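Local coordinates for putative pilus assembly-related protein (Burkholderia pseudomallei, PDB 4DAD), which probably acts in signalling for pilus assembly, this piece being the CheY-like receiver domain of a longer protein thought to bind and hydrolyse ATP, at residues R32-A43 / W124-L135. Residues are numbered along the deposited sequence; the frame is centred on the assembly and turned at random.
Sequences RLAHLARLVGDA and WPLEPRALDDAL
Arg32 lies over one face of the Trp124 indole, its CZ 4.4 Å from the centroid of the five-membered ring in a cation-pi contact, where helix 30-43 meets the loop leading into helix 128-140, and then that helix itself, on one side of the parallel sheet of a CheY-like receiver fold. The guanidinium is not laid flat: its plane stands 66° from the indole, and NH1 comes down edge-on, 3.3 Å from Trp124 CD2. The bend at chi2 carries CD over the six-membered ring as a CH-pi contact, and that at chi3 turns the guanidinium toward the five-membered ring. At the far end of the indole, His35 CD2 meets CH2 with the two ring planes at 71°, while Leu36 CD2 touches the edge at CZ3. That same methyl reaches Leu126 CD2 (3.7 Å), and the Leu39 and Leu126 side chains pass in opposite directions, CD1 against CB. Toward the C-terminal end of 32-43, whose axis crosses that of 128-135 at -71°, Leu131 CD2 fits among Leu39, Val40 and Ala43. A salt bridge ties Arg32 NH2 to Asp74, the predicted phosphorylation site. Leu135 and Val40 both reach Met72 of the sheet; beside them, Leu135 CD1 rests 3.8 Å from Ala43 CB.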
ATOM      1  N   ARG A  32     -13.042   0.447  22.604  1.00 50.27           N
ATOM      2  CA  ARG A  32     -12.849   0.305  21.139  1.00 50.37           C
ATOM      3  C   ARG A  32     -11.967  -0.907  20.818  1.00 52.52           C
ATOM      4  O   ARG A  32     -12.294  -1.655  19.894  1.00 53.41           O
ATOM      5  CB  ARG A  32     -12.233   1.561  20.481  1.00 50.95           C
ATOM      6  CG  ARG A  32     -13.086   2.828  20.511  1.00 61.06           C
ATOM      7  CD  ARG A  32     -13.353   3.304  19.100  1.00 77.29           C
ATOM      8  NE  ARG A  32     -12.690   4.565  18.750  1.00 84.00           N
ATOM      9  CZ  ARG A  32     -12.603   5.040  17.504  1.00103.95           C
ATOM     10  NH1 ARG A  32     -13.080   4.339  16.480  1.00 83.44           N
ATOM     11  NH2 ARG A  32     -12.003   6.199  17.270  1.00 99.69           N
ATOM     12  N   LEU A  33     -10.869  -1.109  21.598  1.00 45.85           N
ATOM     13  CA  LEU A  33      -9.941  -2.213  21.413  1.00 43.58           C
ATOM     14  C   LEU A  33     -10.681  -3.544  21.534  1.00 47.14           C
ATOM     15  O   LEU A  33     -10.651  -4.348  20.596  1.00 45.87           O
ATOM     16  CB  LEU A  33      -8.752  -2.132  22.402  1.00 42.35           C
ATOM     17  CG  LEU A  33      -7.680  -3.234  22.317  1.00 44.11           C
ATOM     18  CD1 LEU A  33      -7.015  -3.260  20.963  1.00 43.54           C
ATOM     19  CD2 LEU A  33      -6.606  -3.024  23.351  1.00 43.04           C
ATOM     20  N   ALA A  34     -11.403  -3.734  22.639  1.00 44.28           N
ATOM     21  CA  ALA A  34     -12.177  -4.951  22.916  1.00 44.30           C
ATOM     22  C   ALA A  34     -13.195  -5.232  21.820  1.00 50.30           C
ATOM     23  O   ALA A  34     -13.388  -6.397  21.471  1.00 50.01           O
ATOM     24  CB  ALA A  34     -12.886  -4.837  24.266  1.00 45.67           C
ATOM     25  N   HIS A  35     -13.845  -4.165  21.294  1.00 50.10           N
ATOM     26  CA  HIS A  35     -14.868  -4.217  20.246  1.00 52.60           C
ATOM     27  C   HIS A  35     -14.223  -4.574  18.901  1.00 55.58           C
ATOM     28  O   HIS A  35     -14.716  -5.473  18.223  1.00 56.32           O
ATOM     29  CB  HIS A  35     -15.630  -2.889  20.175  1.00 56.23           C
ATOM     30  CG  HIS A  35     -16.763  -2.884  19.197  1.00 62.92           C
ATOM     31  ND1 HIS A  35     -17.967  -3.509  19.477  1.00 67.51           N
ATOM     32  CD2 HIS A  35     -16.842  -2.315  17.971  1.00 65.80           C
ATOM     33  CE1 HIS A  35     -18.730  -3.303  18.418  1.00 69.02           C
ATOM     34  NE2 HIS A  35     -18.094  -2.582  17.489  1.00 68.39           N
ATOM     35  N   LEU A  36     -13.098  -3.927  18.547  1.00 50.83           N
ATOM     36  CA  LEU A  36     -12.371  -4.255  17.324  1.00 49.77           C
ATOM     37  C   LEU A  36     -11.929  -5.715  17.307  1.00 47.71           C
ATOM     38  O   LEU A  36     -12.131  -6.380  16.307  1.00 46.51           O
ATOM     39  CB  LEU A  36     -11.148  -3.359  17.137  1.00 49.54           C
ATOM     40  CG  LEU A  36     -11.340  -1.979  16.520  1.00 57.80           C
ATOM     41  CD1 LEU A  36      -9.987  -1.250  16.438  1.00 57.42           C
ATOM     42  CD2 LEU A  36     -11.903  -2.076  15.099  1.00 63.85           C
ATOM     43  N   ALA A  37     -11.344  -6.202  18.394  1.00 43.84           N
ATOM     44  CA  ALA A  37     -10.851  -7.577  18.551  1.00 44.09           C
ATOM     45  C   ALA A  37     -11.986  -8.599  18.493  1.00 52.43           C
ATOM     46  O   ALA A  37     -11.830  -9.679  17.893  1.00 51.38           O
ATOM     47  CB  ALA A  37     -10.108  -7.705  19.861  1.00 44.05           C
ATOM     48  N   ARG A  38     -13.153  -8.229  19.070  1.00 52.34           N
ATOM     49  CA  ARG A  38     -14.366  -9.056  19.064  1.00 53.91           C
ATOM     50  C   ARG A  38     -14.896  -9.208  17.626  1.00 55.77           C
ATOM     51  O   ARG A  38     -15.384 -10.283  17.252  1.00 55.84           O
ATOM     52  CB  ARG A  38     -15.431  -8.431  19.976  1.00 57.13           C
ATOM     53  CG  ARG A  38     -16.606  -9.341  20.314  1.00 77.85           C
ATOM     54  CD  ARG A  38     -17.916  -8.572  20.319  1.00 95.05           C
ATOM     55  NE  ARG A  38     -18.618  -8.660  19.032  1.00108.02           N
ATOM     56  CZ  ARG A  38     -19.529  -7.787  18.606  1.00130.51           C
ATOM     57  NH1 ARG A  38     -19.844  -6.730  19.347  1.00121.56           N
ATOM     58  NH2 ARG A  38     -20.120  -7.954  17.431  1.00121.18           N
ATOM     59  N   LEU A  39     -14.806  -8.116  16.840  1.00 51.16           N
ATOM     60  CA  LEU A  39     -15.279  -8.055  15.459  1.00 51.92           C
ATOM     61  C   LEU A  39     -14.393  -8.870  14.541  1.00 54.46           C
ATOM     62  O   LEU A  39     -14.920  -9.539  13.657  1.00 56.76           O
ATOM     63  CB  LEU A  39     -15.403  -6.605  14.957  1.00 52.08           C
ATOM     64  CG  LEU A  39     -16.635  -5.835  15.463  1.00 58.69           C
ATOM     65  CD1 LEU A  39     -16.626  -4.427  14.963  1.00 59.55           C
ATOM     66  CD2 LEU A  39     -17.931  -6.511  15.067  1.00 62.52           C
ATOM     67  N   VAL A  40     -13.066  -8.848  14.766  1.00 47.32           N
ATOM     68  CA  VAL A  40     -12.090  -9.626  14.001  1.00 45.17           C
ATOM     69  C   VAL A  40     -12.314 -11.099  14.309  1.00 50.39           C
ATOM     70  O   VAL A  40     -12.461 -11.885  13.382  1.00 53.77           O
ATOM     71  CB  VAL A  40     -10.629  -9.181  14.262  1.00 46.01           C
ATOM     72  CG1 VAL A  40      -9.650 -10.106  13.556  1.00 45.22           C
ATOM     73  CG2 VAL A  40     -10.404  -7.737  13.815  1.00 44.59           C
ATOM     74  N   GLY A  41     -12.462 -11.434  15.587  1.00 45.32           N
ATOM     75  CA  GLY A  41     -12.757 -12.785  16.056  1.00 45.91           C
ATOM     76  C   GLY A  41     -14.021 -13.402  15.490  1.00 55.15           C
ATOM     77  O   GLY A  41     -14.119 -14.631  15.402  1.00 57.90           O
ATOM     78  N   ASP A  42     -14.996 -12.554  15.082  1.00 52.37           N
ATOM     79  CA  ASP A  42     -16.263 -12.962  14.485  1.00 55.01           C
ATOM     80  C   ASP A  42     -16.137 -13.150  12.990  1.00 61.61           C
ATOM     81  O   ASP A  42     -16.996 -13.792  12.390  1.00 64.76           O
ATOM     82  CB  ASP A  42     -17.344 -11.896  14.736  1.00 59.17           C
ATOM     83  CG  ASP A  42     -17.960 -11.876  16.125  1.00 77.98           C
ATOM     84  OD1 ASP A  42     -17.647 -12.790  16.935  1.00 79.86           O
ATOM     85  OD2 ASP A  42     -18.753 -10.948  16.406  1.00 85.61           O
ATOM     86  N   ALA A  43     -15.117 -12.524  12.375  1.00 56.28           N
ATOM     87  CA  ALA A  43     -14.904 -12.528  10.937  1.00 55.74           C
ATOM     88  C   ALA A  43     -14.235 -13.817  10.468  1.00 59.49           C
ATOM     89  O   ALA A  43     -14.326 -14.151   9.289  1.00 60.92           O
ATOM     90  CB  ALA A  43     -14.064 -11.322  10.537  1.00 54.06           C
ATOM     91  N   TRP A 124     -15.428   3.420  10.497  1.00 71.87           N
ATOM     92  CA  TRP A 124     -15.998   3.220  11.816  1.00 74.13           C
ATOM     93  C   TRP A 124     -17.358   3.960  11.823  1.00 83.42           C
ATOM     94  O   TRP A 124     -17.411   5.101  11.344  1.00 83.96           O
ATOM     95  CB  TRP A 124     -15.050   3.714  12.924  1.00 72.26           C
ATOM     96  CG  TRP A 124     -15.601   3.502  14.303  1.00 74.97           C
ATOM     97  CD1 TRP A 124     -16.498   4.297  14.966  1.00 80.98           C
ATOM     98  CD2 TRP A 124     -15.378   2.363  15.139  1.00 73.19           C
ATOM     99  NE1 TRP A 124     -16.830   3.733  16.176  1.00 80.35           N
ATOM    100  CE2 TRP A 124     -16.147   2.549  16.317  1.00 79.01           C
ATOM    101  CE3 TRP A 124     -14.580   1.212  15.026  1.00 72.08           C
ATOM    102  CZ2 TRP A 124     -16.133   1.627  17.370  1.00 77.10           C
ATOM    103  CZ3 TRP A 124     -14.568   0.300  16.073  1.00 72.74           C
ATOM    104  CH2 TRP A 124     -15.324   0.521  17.236  1.00 74.73           C
ATOM    105  N   PRO A 125     -18.471   3.349  12.311  1.00 83.75           N
ATOM    106  CA  PRO A 125     -18.580   2.004  12.924  1.00 82.10           C
ATOM    107  C   PRO A 125     -18.244   0.901  11.919  1.00 84.96           C
ATOM    108  O   PRO A 125     -18.662   0.969  10.758  1.00 86.34           O
ATOM    109  CB  PRO A 125     -20.041   1.952  13.415  1.00 87.42           C
ATOM    110  CG  PRO A 125     -20.779   2.968  12.575  1.00 95.36           C
ATOM    111  CD  PRO A 125     -19.773   4.058  12.321  1.00 89.81           C
ATOM    112  N   LEU A 126     -17.434  -0.081  12.352  1.00 78.99           N
ATOM    113  CA  LEU A 126     -16.986  -1.186  11.495  1.00 77.42           C
ATOM    114  C   LEU A 126     -18.149  -2.126  11.133  1.00 84.10           C
ATOM    115  O   LEU A 126     -18.992  -2.415  11.983  1.00 86.34           O
ATOM    116  CB  LEU A 126     -15.844  -1.959  12.176  1.00 73.75           C
ATOM    117  CG  LEU A 126     -14.900  -2.765  11.291  1.00 75.97           C
ATOM    118  CD1 LEU A 126     -14.486  -1.994  10.052  1.00 76.67           C
ATOM    119  CD2 LEU A 126     -13.663  -3.168  12.059  1.00 73.95           C
ATOM    120  N   GLU A 127     -18.202  -2.568   9.862  1.00 80.05           N
ATOM    121  CA  GLU A 127     -19.248  -3.448   9.340  1.00 81.60           C
ATOM    122  C   GLU A 127     -18.699  -4.878   9.025  1.00 80.81           C
ATOM    123  O   GLU A 127     -17.722  -4.996   8.283  1.00 77.52           O
ATOM    124  CB  GLU A 127     -19.885  -2.800   8.092  1.00 86.42           C
ATOM    125  CG  GLU A 127     -21.005  -3.588   7.414  1.00104.95           C
ATOM    126  CD  GLU A 127     -22.146  -4.100   8.278  1.00137.62           C
ATOM    127  OE1 GLU A 127     -22.586  -3.377   9.204  1.00131.90           O
ATOM    128  OE2 GLU A 127     -22.593  -5.244   8.030  1.00138.90           O
ATOM    129  N   PRO A 128     -19.345  -5.962   9.552  1.00 77.22           N
ATOM    130  CA  PRO A 128     -18.875  -7.340   9.299  1.00 74.67           C
ATOM    131  C   PRO A 128     -18.450  -7.676   7.864  1.00 75.02           C
ATOM    132  O   PRO A 128     -17.346  -8.212   7.697  1.00 72.44           O
ATOM    133  CB  PRO A 128     -20.089  -8.175   9.688  1.00 79.56           C
ATOM    134  CG  PRO A 128     -20.643  -7.439  10.826  1.00 85.22           C
ATOM    135  CD  PRO A 128     -20.495  -5.982  10.481  1.00 81.19           C
ATOM    136  N   ARG A 129     -19.305  -7.378   6.854  1.00 70.78           N
ATOM    137  CA  ARG A 129     -19.038  -7.620   5.430  1.00 69.67           C
ATOM    138  C   ARG A 129     -17.794  -6.837   4.975  1.00 67.77           C
ATOM    139  O   ARG A 129     -16.901  -7.424   4.361  1.00 64.67           O
ATOM    140  CB  ARG A 129     -20.276  -7.265   4.574  1.00 73.52           C
ATOM    141  CG  ARG A 129     -20.069  -7.221   3.051  1.00 86.39           C
ATOM    142  CD  ARG A 129     -19.859  -8.592   2.407  1.00108.01           C
ATOM    143  NE  ARG A 129     -19.252  -8.483   1.073  1.00127.20           N
ATOM    144  CZ  ARG A 129     -19.142  -9.483   0.198  1.00144.59           C
ATOM    145  NH1 ARG A 129     -19.605 -10.693   0.497  1.00135.01           N
ATOM    146  NH2 ARG A 129     -18.575  -9.279  -0.986  1.00128.21           N
ATOM    147  N   ALA A 130     -17.729  -5.535   5.308  1.00 63.34           N
ATOM    148  CA  ALA A 130     -16.602  -4.658   5.003  1.00 61.02           C
ATOM    149  C   ALA A 130     -15.291  -5.242   5.570  1.00 62.86           C
ATOM    150  O   ALA A 130     -14.312  -5.399   4.825  1.00 60.67           O
ATOM    151  CB  ALA A 130     -16.854  -3.274   5.577  1.00 62.36           C
ATOM    152  N   LEU A 131     -15.321  -5.641   6.868  1.00 58.15           N
ATOM    153  CA  LEU A 131     -14.201  -6.230   7.593  1.00 54.25           C
ATOM    154  C   LEU A 131     -13.740  -7.566   6.955  1.00 58.54           C
ATOM    155  O   LEU A 131     -12.535  -7.751   6.739  1.00 56.76           O
ATOM    156  CB  LEU A 131     -14.548  -6.428   9.088  1.00 53.12           C
ATOM    157  CG  LEU A 131     -13.492  -7.176   9.922  1.00 54.09           C
ATOM    158  CD1 LEU A 131     -12.138  -6.455   9.912  1.00 51.09           C
ATOM    159  CD2 LEU A 131     -13.966  -7.402  11.323  1.00 56.15           C
ATOM    160  N   ASP A 132     -14.678  -8.484   6.696  1.00 57.06           N
ATOM    161  CA  ASP A 132     -14.420  -9.776   6.069  1.00 57.86           C
ATOM    162  C   ASP A 132     -13.763  -9.552   4.693  1.00 60.91           C
ATOM    163  O   ASP A 132     -12.824 -10.269   4.358  1.00 59.35           O
ATOM    164  CB  ASP A 132     -15.740 -10.584   5.949  1.00 64.38           C
ATOM    165  CG  ASP A 132     -15.658 -11.897   5.170  1.00 90.70           C
ATOM    166  OD1 ASP A 132     -14.676 -12.654   5.372  1.00 92.32           O
ATOM    167  OD2 ASP A 132     -16.600 -12.187   4.384  1.00104.25           O
ATOM    168  N   ASP A 133     -14.223  -8.537   3.925  1.00 58.08           N
ATOM    169  CA  ASP A 133     -13.646  -8.195   2.622  1.00 58.12           C
ATOM    170  C   ASP A 133     -12.227  -7.673   2.788  1.00 57.35           C
ATOM    171  O   ASP A 133     -11.315  -8.131   2.087  1.00 57.78           O
ATOM    172  CB  ASP A 133     -14.510  -7.152   1.889  1.00 63.14           C
ATOM    173  CG  ASP A 133     -15.794  -7.681   1.297  1.00 79.04           C
ATOM    174  OD1 ASP A 133     -16.019  -8.919   1.363  1.00 80.47           O
ATOM    175  OD2 ASP A 133     -16.568  -6.866   0.738  1.00 88.37           O
ATOM    176  N   ALA A 134     -12.044  -6.737   3.730  1.00 49.01           N
ATOM    177  CA  ALA A 134     -10.759  -6.150   4.085  1.00 45.61           C
ATOM    178  C   ALA A 134      -9.729  -7.230   4.464  1.00 45.29           C
ATOM    179  O   ALA A 134      -8.588  -7.198   3.968  1.00 42.89           O
ATOM    180  CB  ALA A 134     -10.948  -5.180   5.245  1.00 46.30           C
ATOM    181  N   LEU A 135     -10.151  -8.193   5.324  1.00 41.25           N
ATOM    182  CA  LEU A 135      -9.316  -9.294   5.834  1.00 39.14           C
ATOM    183  C   LEU A 135      -8.996 -10.286   4.731  1.00 45.85           C
ATOM    184  O   LEU A 135      -7.874 -10.792   4.683  1.00 45.09           O
ATOM    185  CB  LEU A 135      -9.970 -10.006   7.039  1.00 38.47           C
ATOM    186  CG  LEU A 135     -10.134  -9.174   8.290  1.00 42.21           C
ATOM    187  CD1 LEU A 135     -10.653  -9.999   9.412  1.00 43.48           C
ATOM    188  CD2 LEU A 135      -8.811  -8.445   8.707  1.00 39.76           C
TER